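Local coordinates for uncharacterized protein YbaA (Shigella flexneri, PDB 2OKQ) that is of unknown function but belongs to the DUF1428 family and forms a ferredoxin-like alpha/beta domain that pairs with a second copy through a shared beta-sheet, at residues D29-A34 with K128-G133; I62-A67 with V91-E96; P52-F57 with A105-M110; A34-K39 with E85-V90. One frame throughout, in Å; residues are numbered along the deposited sequence. Where two conformers were deposited one is given.

Contact 1 (D29-A34 with K128-G133); sequences DGFVVA and KRMIYG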
loop_
_atom_site.group_PDB
_atom_site.type_symbol
_atom_site.label_atom_id
_atom_site.label_comp_id
_atom_site.label_asym_id
_atom_site.label_seq_id
_atom_site.Cartn_x
_atom_site.Cartn_y
_atom_site.Cartn_z
ATOM N N ASP A 29 -4.838 6.482 -2.122
ATOM C CA ASP A 29 -5.669 5.958 -1.034
ATOM C C ASP A 29 -5.047 4.640 -0.644
ATOM O O ASP A 29 -4.893 3.772 -1.489
ATOM C CB ASP A 29 -7.099 5.712 -1.511
ATOM C CG ASP A 29 -8.006 6.905 -1.265
ATOM O OD1 ASP A 29 -7.505 7.940 -0.777
ATOM O OD2 ASP A 29 -9.213 6.772 -1.516
ATOM N N GLY A 30 -4.642 4.530 0.614
ATOM C CA GLY A 30 -4.019 3.283 1.110
ATOM C C GLY A 30 -4.998 2.484 1.939
ATOM O O GLY A 30 -5.820 3.071 2.676
ATOM N N PHE A 31 -4.939 1.151 1.817
ATOM C CA PHE A 31 -5.852 0.259 2.551
ATOM C C PHE A 31 -4.998 -0.870 3.117
ATOM O O PHE A 31 -4.090 -1.362 2.437
ATOM C CB PHE A 31 -6.928 -0.399 1.664
ATOM C CG PHE A 31 -7.802 0.549 0.865
ATOM C CD1 PHE A 31 -9.126 0.760 1.224
ATOM C CD2 PHE A 31 -7.323 1.162 -0.295
ATOM C CE1 PHE A 31 -9.969 1.589 0.441
ATOM C CE2 PHE A 31 -8.147 2.000 -1.061
ATOM C CZ PHE A 31 -9.470 2.222 -0.677
ATOM N N VAL A 32 -5.257 -1.249 4.362
ATOM C CA VAL A 32 -4.726 -2.507 4.912
ATOM C C VAL A 32 -5.932 -3.245 5.457
ATOM O O VAL A 32 -6.725 -2.676 6.209
ATOM C CB VAL A 32 -3.664 -2.306 5.994
ATOM C CG1 VAL A 32 -2.978 -3.668 6.360
ATOM C CG2 VAL A 32 -2.596 -1.315 5.536
ATOM N N VAL A 33 -6.032 -4.523 5.089
ATOM C CA VAL A 33 -7.229 -5.317 5.299
ATOM C C VAL A 33 -6.829 -6.662 5.928
ATOM O O VAL A 33 -5.785 -7.210 5.583
ATOM C CB VAL A 33 -7.914 -5.591 3.927
ATOM C CG1 VAL A 33 -9.313 -6.108 4.108
ATOM C CG2 VAL A 33 -7.953 -4.321 3.060
ATOM N N ALA A 34 -7.645 -7.174 6.854
ATOM C CA ALA A 34 -7.514 -8.576 7.286
ATOM C C ALA A 34 -8.566 -9.386 6.504
ATOM O O ALA A 34 -9.746 -9.019 6.467
ATOM C CB ALA A 34 -7.732 -8.688 8.785
ATOM N N LYS A 128 -14.916 -3.323 9.615
ATOM C CA LYS A 128 -14.578 -2.584 10.832
ATOM C C LYS A 128 -13.090 -2.527 11.077
ATOM O O LYS A 128 -12.571 -1.542 11.611
ATOM C CB LYS A 128 -15.258 -3.216 12.048
ATOM C CG LYS A 128 -16.678 -2.774 12.263
ATOM C CD LYS A 128 -17.270 -3.559 13.432
ATOM C CE LYS A 128 -18.595 -2.983 13.899
ATOM N NZ LYS A 128 -19.078 -3.719 15.110
ATOM N N ARG A 129 -12.397 -3.589 10.680
ATOM C CA ARG A 129 -10.985 -3.712 10.977
ATOM C C ARG A 129 -10.073 -3.222 9.842
ATOM O O ARG A 129 -8.880 -3.064 10.046
ATOM C CB ARG A 129 -10.657 -5.142 11.415
ATOM C CG ARG A 129 -11.090 -5.364 12.861
ATOM C CD ARG A 129 -10.804 -6.771 13.350
ATOM N NE ARG A 129 -11.576 -7.775 12.629
ATOM C CZ ARG A 129 -11.044 -8.762 11.918
ATOM N NH1 ARG A 129 -9.723 -8.861 11.790
ATOM N NH2 ARG A 129 -11.836 -9.635 11.314
ATOM N N MET A 130 -10.655 -2.954 8.674
ATOM C CA MET A 130 -9.934 -2.305 7.569
ATOM C C MET A 130 -9.364 -0.964 8.053
ATOM O O MET A 130 -10.042 -0.224 8.777
ATOM C CB MET A 130 -10.883 -2.095 6.382
ATOM C CG MET A 130 -10.275 -1.407 5.143
ATOM S SD MET A 130 -11.456 -1.192 3.784
ATOM C CE MET A 130 -12.565 0.020 4.518
ATOM N N ILE A 131 -8.130 -0.638 7.681
ATOM C CA ILE A 131 -7.635 0.717 7.926
ATOM C C ILE A 131 -7.475 1.400 6.565
ATOM O O ILE A 131 -7.216 0.732 5.569
ATOM C CB ILE A 131 -6.351 0.768 8.763
ATOM C CG1 ILE A 131 -5.171 0.068 8.054
ATOM C CG2 ILE A 131 -6.610 0.146 10.150
ATOM C CD1 ILE A 131 -3.845 0.110 8.880
ATOM N N TYR A 132 -7.669 2.718 6.539
ATOM C CA TYR A 132 -7.801 3.436 5.260
ATOM C C TYR A 132 -7.387 4.873 5.454
ATOM O O TYR A 132 -7.638 5.446 6.506
ATOM C CB TYR A 132 -9.267 3.429 4.811
ATOM C CG TYR A 132 -9.563 4.455 3.734
ATOM C CD1 TYR A 132 -9.180 4.226 2.411
ATOM C CD2 TYR A 132 -10.213 5.661 4.045
ATOM C CE1 TYR A 132 -9.451 5.171 1.401
ATOM C CE2 TYR A 132 -10.480 6.614 3.049
ATOM C CZ TYR A 132 -10.102 6.357 1.737
ATOM O OH TYR A 132 -10.358 7.276 0.747
ATOM N N GLY A 133 -6.785 5.470 4.429
ATOM C CA GLY A 133 -6.525 6.907 4.468
ATOM C C GLY A 133 -6.073 7.413 3.125
ATOM O O GLY A 133 -5.679 6.621 2.254
#
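One face of the Phe-31 ring is covered by Tyr-132, whose CD1 lies 3.4 Å from Phe-31 CE1 and sits nearer the rim than the centre. The ring centroids are 5.0 Å apart and the planes inclined at 47°. At the edge of the Phe-31 ring, close to its plane, comes Met-130 SD in a Met-aromatic contact (4.0 Å to Phe-31 CD1). The Tyr-132 ring has Asp-29 OD2 at its edge: the phenol OH donates to this oxygen over 2.6 Å, reaching it from well above the carboxylate plane. The same carboxylate meets Arg-103 in a salt bridge and Asn-107 in a hydrogen bond, so three groups fix its rotation.

On the other side of the sheet, Ile-131 has CG1 between its backbone N and carbonyl carbon (chi1 63°), which presses that atom against Val-32 CB at 3.5 Å, tighter than a usual carbon contact. Farther along, Arg-129 NH1 passes obliquely by Ala-34 CB at 3.6 Å; its guanidinium has Glu-88 and Asp-126 as salt-bridge partners.

Two pairs of backbone bonds join the strands, Gly-30 with Gly-133 and Val-32 with Ile-131, the latter including Ile-131 N to Val-32 O at 2.9 Å. With axes running at 179°, this is the regular antiparallel pairing of the first and last strands in the four-stranded sheet of a ferredoxin-like fold.

Contact 2 (I62-A67 with V91-E96); sequences IVECWA and VFSWIE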
loop_
_atom_site.group_PDB
_atom_site.type_symbol
_atom_site.label_atom_id
_atom_site.label_comp_id
_atom_site.label_asym_id
_atom_site.label_seq_id
_atom_site.Cartn_x
_atom_site.Cartn_y
_atom_site.Cartn_z
ATOM N N ILE A 62 -4.899 0.350 -9.553
ATOM C CA ILE A 62 -5.423 -0.268 -8.336
ATOM C C ILE A 62 -4.559 -1.498 -8.119
ATOM O O ILE A 62 -4.405 -2.307 -9.040
ATOM C CB ILE A 62 -6.913 -0.722 -8.474
ATOM C CG1 ILE A 62 -7.859 0.464 -8.613
ATOM C CG2 ILE A 62 -7.362 -1.509 -7.228
ATOM C CD1 ILE A 62 -7.902 1.123 -10.044
ATOM N N VAL A 63 -3.975 -1.613 -6.928
ATOM C CA VAL A 63 -3.061 -2.724 -6.644
ATOM C C VAL A 63 -3.479 -3.384 -5.335
ATOM O O VAL A 63 -3.739 -2.707 -4.367
ATOM C CB VAL A 63 -1.566 -2.243 -6.525
ATOM C CG1 VAL A 63 -0.650 -3.431 -6.392
ATOM C CG2 VAL A 63 -1.103 -1.385 -7.731
ATOM N N GLU A 64 -3.578 -4.712 -5.301
ATOM C CA GLU A 64 -3.927 -5.414 -4.076
ATOM C C GLU A 64 -2.866 -6.487 -3.886
ATOM O O GLU A 64 -2.591 -7.236 -4.826
ATOM C CB GLU A 64 -5.272 -6.115 -4.232
ATOM C CG GLU A 64 -6.363 -5.163 -4.624
ATOM C CD GLU A 64 -7.243 -4.765 -3.489
ATOM O OE1 GLU A 64 -6.998 -5.156 -2.332
ATOM O OE2 GLU A 64 -8.205 -4.029 -3.772
ATOM N N CYS A 65 -2.305 -6.576 -2.684
ATOM C CA CYS A 65 -1.122 -7.431 -2.461
ATOM C C CYS A 65 -1.408 -8.308 -1.253
ATOM O O CYS A 65 -1.839 -7.811 -0.206
ATOM C CB CYS A 65 0.121 -6.580 -2.199
ATOM S SG CYS A 65 0.435 -5.328 -3.483
ATOM N N TRP A 66 -1.125 -9.599 -1.386
ATOM C CA TRP A 66 -1.461 -10.583 -0.332
ATOM C C TRP A 66 -0.207 -10.927 0.452
ATOM O O TRP A 66 0.877 -11.066 -0.132
ATOM C CB TRP A 66 -1.984 -11.851 -1.023
ATOM C CG TRP A 66 -2.601 -12.869 -0.121
ATOM C CD1 TRP A 66 -1.967 -13.954 0.449
ATOM C CD2 TRP A 66 -3.965 -12.925 0.310
ATOM N NE1 TRP A 66 -2.863 -14.676 1.204
ATOM C CE2 TRP A 66 -4.092 -14.067 1.144
ATOM C CE3 TRP A 66 -5.101 -12.134 0.060
ATOM C CZ2 TRP A 66 -5.309 -14.434 1.736
ATOM C CZ3 TRP A 66 -6.324 -12.492 0.671
ATOM C CH2 TRP A 66 -6.410 -13.638 1.496
ATOM N N ALA A 67 -0.347 -11.087 1.767
ATOM C CA ALA A 67 0.796 -11.327 2.662
ATOM C C ALA A 67 1.691 -12.416 2.104
ATOM O O ALA A 67 1.207 -13.475 1.658
ATOM C CB ALA A 67 0.287 -11.742 4.071
ATOM N N VAL A 91 -3.828 -7.966 3.781
ATOM C CA VAL A 91 -3.724 -7.468 2.419
ATOM C C VAL A 91 -3.261 -6.007 2.494
ATOM O O VAL A 91 -3.766 -5.260 3.308
ATOM C CB VAL A 91 -5.088 -7.603 1.680
ATOM C CG1 VAL A 91 -5.071 -6.904 0.326
ATOM C CG2 VAL A 91 -5.440 -9.052 1.505
ATOM N N PHE A 92 -2.303 -5.640 1.632
ATOM C CA PHE A 92 -1.758 -4.289 1.521
ATOM C C PHE A 92 -2.186 -3.845 0.141
ATOM O O PHE A 92 -1.879 -4.515 -0.843
ATOM C CB PHE A 92 -0.218 -4.322 1.615
ATOM C CG PHE A 92 0.448 -2.975 1.530
ATOM C CD1 PHE A 92 0.640 -2.198 2.674
ATOM C CD2 PHE A 92 0.947 -2.502 0.312
ATOM C CE1 PHE A 92 1.278 -0.947 2.595
ATOM C CE2 PHE A 92 1.593 -1.251 0.219
ATOM C CZ PHE A 92 1.778 -0.477 1.364
ATOM N N SER A 93 -2.945 -2.750 0.061
ATOM C CA SER A 93 -3.529 -2.309 -1.200
ATOM C C SER A 93 -3.544 -0.788 -1.304
ATOM O O SER A 93 -3.521 -0.087 -0.281
ATOM C CB SER A 93 -4.975 -2.809 -1.311
ATOM O OG SER A 93 -5.050 -4.223 -1.279
ATOM N N TRP A 94 -3.627 -0.296 -2.538
ATOM C CA TRP A 94 -3.732 1.130 -2.742
ATOM C C TRP A 94 -4.339 1.435 -4.101
ATOM O O TRP A 94 -4.410 0.567 -5.001
ATOM C CB TRP A 94 -2.380 1.824 -2.597
ATOM C CG TRP A 94 -1.428 1.588 -3.735
ATOM C CD1 TRP A 94 -1.300 2.347 -4.860
ATOM C CD2 TRP A 94 -0.456 0.540 -3.840
ATOM N NE1 TRP A 94 -0.334 1.819 -5.676
ATOM C CE2 TRP A 94 0.218 0.721 -5.059
ATOM C CE3 TRP A 94 -0.084 -0.533 -3.007
ATOM C CZ2 TRP A 94 1.249 -0.145 -5.498
ATOM C CZ3 TRP A 94 0.953 -1.404 -3.450
ATOM C CH2 TRP A 94 1.602 -1.191 -4.674
ATOM N N ILE A 95 -4.795 2.676 -4.216
ATOM C CA ILE A 95 -5.323 3.189 -5.483
ATOM C C ILE A 95 -4.641 4.529 -5.751
ATOM O O ILE A 95 -4.596 5.395 -4.871
ATOM C CB ILE A 95 -6.850 3.351 -5.396
ATOM C CG1 ILE A 95 -7.534 2.029 -5.009
ATOM C CG2 ILE A 95 -7.390 3.934 -6.730
ATOM C CD1 ILE A 95 -9.007 2.137 -4.785
ATOM N N GLU A 96 -4.082 4.680 -6.950
ATOM C CA GLU A 96 -3.339 5.861 -7.331
ATOM C C GLU A 96 -4.254 6.821 -8.066
ATOM O O GLU A 96 -5.061 6.377 -8.882
ATOM C CB GLU A 96 -2.195 5.462 -8.252
ATOM C CG GLU A 96 -1.199 4.487 -7.539
ATOM C CD GLU A 96 0.075 4.236 -8.316
ATOM O OE1 GLU A 96 0.498 5.101 -9.120
ATOM O OE2 GLU A 96 0.696 3.154 -8.110
#
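The isopropyl group of Val-63 is laid flat over one face of the Trp-94 indole. Val-63 CB stands 3.7 Å from the centroid of the Trp-94 six-membered ring and 11° off its normal, a CH-pi contact. Trp-94 CG sits between the backbone N and the carbonyl carbon (chi1 73°), which folds the ring back across the neighbouring strand. Cys-65 SG approaches the same ring obliquely, 4.0 Å from Trp-94 CZ3. The indole's rotation is fixed by Trp-94 NE1, which donates in the ring plane to the anti lone pair of Glu-96 OE2 over 3.0 Å; Trp-94 also stacks on Trp-94 of the second subunit.

Val-63 and Trp-94 exchange two backbone bonds (Val-63 N to Trp-94 O 2.9 Å). The strands, antiparallel at 172°, are the second and third of a ferredoxin-like sheet, and Val-63 to Ala-67 pair antiparallel with a strand of the second subunit, carrying the sheet across the interface.

On the face toward helix 40-56, Ile-62 CG1 packs alongside Ile-95 CG1 at 3.9 Å, and Val-91 CG2 lies 3.4 Å from Trp-66 CE3. Glu-64 OE1 bonds Tyr-43 and accepts from Ser-93 OG, but the modelled 2.4 Å is doubtfully short, and Ser-93 has two conformers.

Contact 3 (P52-F57 with A105-M110); sequences PLFKEF and AANQKM. With NA (sodium ion), chain C.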
loop_
_atom_site.group_PDB
_atom_site.type_symbol
_atom_site.label_atom_id
_atom_site.label_comp_id
_atom_site.label_asym_id
_atom_site.label_seq_id
_atom_site.Cartn_x
_atom_site.Cartn_y
_atom_site.Cartn_z
ATOM N N PRO A 52 -11.980 -1.903 -12.429
ATOM C CA PRO A 52 -12.386 -1.120 -13.612
ATOM C C PRO A 52 -13.349 0.044 -13.297
ATOM O O PRO A 52 -13.339 1.051 -14.010
ATOM C CB PRO A 52 -13.085 -2.156 -14.509
ATOM C CG PRO A 52 -13.442 -3.285 -13.608
ATOM C CD PRO A 52 -12.351 -3.325 -12.565
ATOM N N LEU A 53 -14.133 -0.082 -12.233
ATOM C CA LEU A 53 -15.030 1.003 -11.811
ATOM C C LEU A 53 -14.220 2.185 -11.304
ATOM O O LEU A 53 -14.438 3.314 -11.714
ATOM C CB LEU A 53 -16.042 0.533 -10.764
ATOM C CG LEU A 53 -17.063 -0.508 -11.247
ATOM C CD1 LEU A 53 -18.000 -0.867 -10.129
ATOM C CD2 LEU A 53 -17.840 0.009 -12.453
ATOM N N PHE A 54 -13.251 1.914 -10.437
ATOM C CA PHE A 54 -12.380 2.992 -9.957
ATOM C C PHE A 54 -11.677 3.682 -11.114
ATOM O O PHE A 54 -11.536 4.898 -11.122
ATOM C CB PHE A 54 -11.339 2.440 -8.976
ATOM C CG PHE A 54 -11.821 2.339 -7.560
ATOM C CD1 PHE A 54 -12.080 3.488 -6.814
ATOM C CD2 PHE A 54 -11.963 1.108 -6.951
ATOM C CE1 PHE A 54 -12.504 3.403 -5.481
ATOM C CE2 PHE A 54 -12.382 1.010 -5.617
ATOM C CZ PHE A 54 -12.663 2.160 -4.889
ATOM N N LYS A 55 -11.218 2.910 -12.095
ATOM C CA LYS A 55 -10.526 3.518 -13.239
ATOM C C LYS A 55 -11.459 4.424 -14.035
ATOM O O LYS A 55 -11.052 5.486 -14.487
ATOM C CB LYS A 55 -9.952 2.439 -14.164
ATOM C CG LYS A 55 -8.900 1.525 -13.515
ATOM C CD LYS A 55 -7.479 1.962 -13.812
ATOM C CE LYS A 55 -7.016 1.412 -15.158
ATOM N NZ LYS A 55 -5.537 1.317 -15.250
ATOM N N GLU A 56 -12.704 3.985 -14.193
ATOM C CA GLU A 56 -13.727 4.771 -14.879
ATOM C C GLU A 56 -13.893 6.137 -14.208
ATOM O O GLU A 56 -14.090 7.160 -14.872
ATOM C CB GLU A 56 -15.045 3.988 -14.878
ATOM C CG GLU A 56 -16.232 4.728 -15.456
ATOM C CD GLU A 56 -17.526 3.946 -15.302
ATOM O OE1 GLU A 56 -17.516 2.723 -15.531
ATOM O OE2 GLU A 56 -18.554 4.557 -14.937
ATOM N N PHE A 57 -13.781 6.147 -12.889
ATOM C CA PHE A 57 -13.979 7.356 -12.101
ATOM C C PHE A 57 -12.706 8.189 -11.920
ATOM O O PHE A 57 -12.725 9.212 -11.241
ATOM C CB PHE A 57 -14.597 6.998 -10.750
ATOM C CG PHE A 57 -15.946 6.319 -10.851
ATOM C CD1 PHE A 57 -16.820 6.607 -11.898
ATOM C CD2 PHE A 57 -16.342 5.415 -9.886
ATOM C CE1 PHE A 57 -18.069 5.979 -11.985
ATOM C CE2 PHE A 57 -17.590 4.793 -9.959
ATOM C CZ PHE A 57 -18.443 5.076 -11.012
ATOM N N ALA A 105 -13.691 12.984 -5.889
ATOM C CA ALA A 105 -14.778 12.771 -6.880
ATOM C C ALA A 105 -15.040 11.287 -7.114
ATOM O O ALA A 105 -16.195 10.829 -7.102
ATOM C CB ALA A 105 -14.450 13.461 -8.191
ATOM N N ALA A 106 -13.958 10.532 -7.312
ATOM C CA ALA A 106 -14.048 9.088 -7.530
ATOM C C ALA A 106 -14.747 8.361 -6.382
ATOM O O ALA A 106 -15.659 7.562 -6.621
ATOM C CB ALA A 106 -12.634 8.495 -7.791
ATOM N N ASN A 107 -14.339 8.638 -5.139
ATOM C CA ASN A 107 -14.933 8.005 -3.970
ATOM C C ASN A 107 -16.408 8.371 -3.795
ATOM O O ASN A 107 -17.229 7.514 -3.458
ATOM C CB ASN A 107 -14.132 8.293 -2.702
ATOM C CG ASN A 107 -12.779 7.605 -2.716
ATOM O OD1 ASN A 107 -12.620 6.551 -3.341
ATOM N ND2 ASN A 107 -11.799 8.200 -2.048
ATOM N N GLN A 108 -16.752 9.620 -4.079
ATOM C CA GLN A 108 -18.159 10.026 -4.007
ATOM C C GLN A 108 -19.015 9.245 -5.016
ATOM O O GLN A 108 -20.109 8.751 -4.665
ATOM C CB GLN A 108 -18.305 11.531 -4.243
ATOM C CG GLN A 108 -19.610 12.109 -3.647
ATOM C CD GLN A 108 -19.576 12.207 -2.134
ATOM O OE1 GLN A 108 -18.774 12.946 -1.574
ATOM N NE2 GLN A 108 -20.435 11.438 -1.455
ATOM N N LYS A 109 -18.509 9.138 -6.241
ATOM C CA LYS A 109 -19.149 8.357 -7.311
ATOM C C LYS A 109 -19.299 6.890 -6.953
ATOM O O LYS A 109 -20.381 6.323 -7.104
ATOM C CB LYS A 109 -18.376 8.462 -8.620
ATOM C CG LYS A 109 -18.417 9.807 -9.280
ATOM C CD LYS A 109 -17.551 9.790 -10.517
ATOM C CE LYS A 109 -17.461 11.164 -11.130
ATOM N NZ LYS A 109 -16.470 11.170 -12.240
ATOM N N MET A 110 -18.208 6.289 -6.485
ATOM C CA MET A 110 -18.203 4.897 -6.081
ATOM C C MET A 110 -19.349 4.629 -5.116
ATOM O O MET A 110 -20.103 3.676 -5.297
ATOM C CB MET A 110 -16.852 4.522 -5.455
ATOM C CG MET A 110 -16.730 3.070 -5.036
ATOM S SD MET A 110 -17.013 1.912 -6.389
ATOM C CE MET A 110 -15.464 1.981 -7.284
HETATM NA NA NA C . -17.231 13.130 -0.037
HETATM O O HOH W 1 -14.133 11.414 -11.045
HETATM O O HOH W 2 -15.437 12.307 -1.531
#
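In the modelled conformer, Met-110 has CG anti to its backbone N (chi1 -178°) and then bends at both later torsions, a hooked shape that carries its methyl group to Phe-54. The CE atom lies 3.4 Å from the Phe-54 ring centroid, almost exactly on the ring normal, and it also touches Leu-53 CB at 3.8 Å. Met-110 was deposited in two conformers, and this geometry holds for the one described. Asn-107 ND2 hydrogen-bonds Asp-29 OD2, which holds Asn-107 OD1 turned to the Phe-54 ring edge, in plane.

Phe-57 is clasped from two sides. Lys-109 CB rests over the centre of one face, 3.8 Å from the ring centroid, and its extended chain runs on until CD meets Phe-57 CD1 at 3.5 Å. The opposite face carries Leu-53 O from the turn before, set toward the rim. Phe-57 CB packs against Ala-106 CB at 3.9 Å.

The axes of segments 52-56 and 105-110 approach to 9.8 Å at 127°; Leu-53 and Met-110 also touch helix 114-118. No direct hydrogen bond spans the two segments. A water accepts from Lys-109 NZ (2.6 Å) and donates to Phe-57 O, and on the outward side Gln-108 OE1 binds a sodium ion. The interface therefore rests on apolar and CH-pi contacts, with polar bridging supplied through solvent.

Contact 4 (A34-K39 with E85-V90); sequences AVPADK and EENEEV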
loop_
_atom_site.group_PDB
_atom_site.type_symbol
_atom_site.label_atom_id
_atom_site.label_comp_id
_atom_site.label_asym_id
_atom_site.label_seq_id
_atom_site.Cartn_x
_atom_site.Cartn_y
_atom_site.Cartn_z
ATOM N N ALA A 34 -7.645 -7.174 6.854
ATOM C CA ALA A 34 -7.514 -8.576 7.286
ATOM C C ALA A 34 -8.566 -9.386 6.504
ATOM O O ALA A 34 -9.746 -9.019 6.467
ATOM C CB ALA A 34 -7.732 -8.688 8.785
ATOM N N VAL A 35 -8.133 -10.432 5.816
ATOM C CA VAL A 35 -9.026 -11.220 4.982
ATOM C C VAL A 35 -8.873 -12.696 5.388
ATOM O O VAL A 35 -7.753 -13.175 5.521
ATOM C CB VAL A 35 -8.679 -11.055 3.470
ATOM C CG1 VAL A 35 -9.566 -11.909 2.600
ATOM C CG2 VAL A 35 -8.778 -9.582 3.033
ATOM N N PRO A 36 -10.001 -13.418 5.584
ATOM C CA PRO A 36 -9.876 -14.855 5.836
ATOM C C PRO A 36 -9.086 -15.548 4.727
ATOM O O PRO A 36 -9.345 -15.322 3.538
ATOM C CB PRO A 36 -11.336 -15.329 5.858
ATOM C CG PRO A 36 -12.094 -14.135 6.326
ATOM C CD PRO A 36 -11.413 -12.989 5.606
ATOM N N ALA A 37 -8.120 -16.374 5.123
ATOM C CA ALA A 37 -7.204 -17.025 4.173
ATOM C C ALA A 37 -7.871 -17.916 3.129
ATOM O O ALA A 37 -7.411 -18.017 1.981
ATOM C CB ALA A 37 -6.116 -17.785 4.920
ATOM N N ASP A 38 -8.966 -18.554 3.520
ATOM C CA ASP A 38 -9.735 -19.389 2.605
ATOM C C ASP A 38 -10.629 -18.553 1.681
ATOM O O ASP A 38 -11.303 -19.101 0.805
ATOM C CB ASP A 38 -10.594 -20.377 3.399
ATOM C CG ASP A 38 -11.415 -19.694 4.469
ATOM O OD1 ASP A 38 -12.645 -19.567 4.293
ATOM O OD2 ASP A 38 -10.818 -19.262 5.481
ATOM N N LYS A 39 -10.643 -17.235 1.877
ATOM C CA LYS A 39 -11.436 -16.352 1.012
ATOM C C LYS A 39 -10.580 -15.539 0.033
ATOM O O LYS A 39 -11.039 -14.533 -0.511
ATOM C CB LYS A 39 -12.336 -15.425 1.837
ATOM C CG LYS A 39 -13.390 -16.121 2.712
ATOM C CD LYS A 39 -14.295 -17.080 1.937
ATOM C CE LYS A 39 -15.225 -17.826 2.890
ATOM N NZ LYS A 39 -15.443 -19.254 2.492
ATOM N N GLU A 85 -7.148 -12.012 12.839
ATOM C CA GLU A 85 -7.416 -13.259 13.563
ATOM C C GLU A 85 -6.698 -14.446 12.930
ATOM O O GLU A 85 -6.246 -14.377 11.791
ATOM C CB GLU A 85 -8.917 -13.497 13.694
ATOM C CG GLU A 85 -9.498 -12.776 14.897
ATOM C CD GLU A 85 -10.938 -12.364 14.715
ATOM O OE1 GLU A 85 -11.719 -13.108 14.068
ATOM O OE2 GLU A 85 -11.295 -11.286 15.237
ATOM N N GLU A 86 -6.602 -15.552 13.676
ATOM C CA GLU A 86 -5.732 -16.661 13.288
ATOM C C GLU A 86 -5.978 -17.176 11.873
ATOM O O GLU A 86 -5.047 -17.591 11.180
ATOM C CB GLU A 86 -5.799 -17.780 14.342
ATOM C CG GLU A 86 -5.161 -17.347 15.651
ATOM C CD GLU A 86 -5.155 -18.424 16.731
ATOM O OE1 GLU A 86 -4.641 -19.544 16.479
ATOM O OE2 GLU A 86 -5.646 -18.133 17.846
ATOM N N ASN A 87 -7.226 -17.109 11.437
ATOM C CA ASN A 87 -7.644 -17.605 10.129
ATOM C C ASN A 87 -7.489 -16.570 9.002
ATOM O O ASN A 87 -7.912 -16.807 7.856
ATOM C CB ASN A 87 -9.120 -18.022 10.213
ATOM C CG ASN A 87 -10.048 -16.836 10.491
ATOM O OD1 ASN A 87 -9.850 -16.083 11.446
ATOM N ND2 ASN A 87 -11.057 -16.666 9.647
ATOM N N GLU A 88 -6.908 -15.426 9.332
ATOM C CA GLU A 88 -6.889 -14.286 8.409
ATOM C C GLU A 88 -5.470 -13.960 7.956
ATOM O O GLU A 88 -4.523 -14.236 8.670
ATOM C CB GLU A 88 -7.491 -13.056 9.076
ATOM C CG GLU A 88 -8.941 -13.194 9.483
ATOM C CD GLU A 88 -9.503 -11.943 10.116
ATOM O OE1 GLU A 88 -8.784 -11.263 10.852
ATOM O OE2 GLU A 88 -10.691 -11.648 9.881
ATOM N N GLU A 89 -5.357 -13.351 6.773
ATOM C CA GLU A 89 -4.081 -12.861 6.230
ATOM C C GLU A 89 -4.221 -11.372 5.967
ATOM O O GLU A 89 -5.334 -10.894 5.766
ATOM C CB GLU A 89 -3.771 -13.529 4.892
ATOM C CG GLU A 89 -3.498 -15.042 4.973
ATOM C CD GLU A 89 -2.083 -15.370 5.403
ATOM O OE1 GLU A 89 -1.364 -14.486 5.921
ATOM O OE2 GLU A 89 -1.687 -16.540 5.227
ATOM N N VAL A 90 -3.094 -10.666 5.947
ATOM C CA VAL A 90 -3.091 -9.208 5.734
ATOM C C VAL A 90 -2.986 -8.897 4.252
ATOM O O VAL A 90 -2.191 -9.509 3.541
ATOM C CB VAL A 90 -1.927 -8.533 6.481
ATOM C CG1 VAL A 90 -1.914 -7.020 6.191
ATOM C CG2 VAL A 90 -2.077 -8.762 7.998
HETATM O O HOH W 3 -11.843 -10.075 7.716
#
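Val-35 and Glu-89 form the central antiparallel pair, gripping each other twice: Val-35 N reaches Glu-89 O at 2.8 Å and Glu-89 N reaches Val-35 O at 2.7 Å, both nearly straight. A third bond, Ala-37 N to Asn-87 O (2.8 Å, 176°), extends the pairing past Pro-36, which has no N-H to give. Side chains add lighter contacts. Ala-37 CB meets Glu-89 CG at 3.8 Å, and Glu-88 OE1 comes within 3.5 Å of Ala-34 CB.

The Glu-88 carboxylate is fixed on both oxygens. With CG anti to the carbonyl carbon (chi1 -62°) and the chain extended beyond it, OE1 returns to accept from Glu-85 N at 2.7 Å, across the type I turn that spans 85-88. A water donates to Glu-88 OE2 and, over 2.7 Å, to Ala-34 O, linking the two segments; Arg-129 supplies a salt bridge to OE2. Arg-79 further ties down the turn through Glu-88 O.

The pairing lies at one end of the two inner strands, 27-36 and 88-97: Val-35 and Glu-89 both lean on Trp-66 of strand 61-67, and beyond Ala-37 a short 3-10 segment leads to Lys-39, the N-cap of helix 40-56.

Overall arrangement
Contacts 1, 2 and 4 are neighbouring pieces of one antiparallel sheet: Val-33 O meets Val-91 N at 2.8 Å, and Ala-67 N meets Val-90 O at 3.0 Å. Contact 3 lies where two helices cross beside the sheet, reaching contact 2 through Ile-95 CD1 and Phe-54 CE2, 3.7 Å apart, and contact 1 through Asp-29 OD2 and Asn-107 ND2, a probable hydrogen bond of 3.0 Å. Contacts 3 and 4 fall on opposite sides of the chain's centre, their centres about 27 Å apart. No active site is known. Gln-108 OE1 of contact 3 binds a sodium ion at 2.2 Å, the Tyr-132 side chain of contact 1 is about 9 Å from a bound sodium, and Asp-72, Gly-73 and Asp-77 form a sodium site.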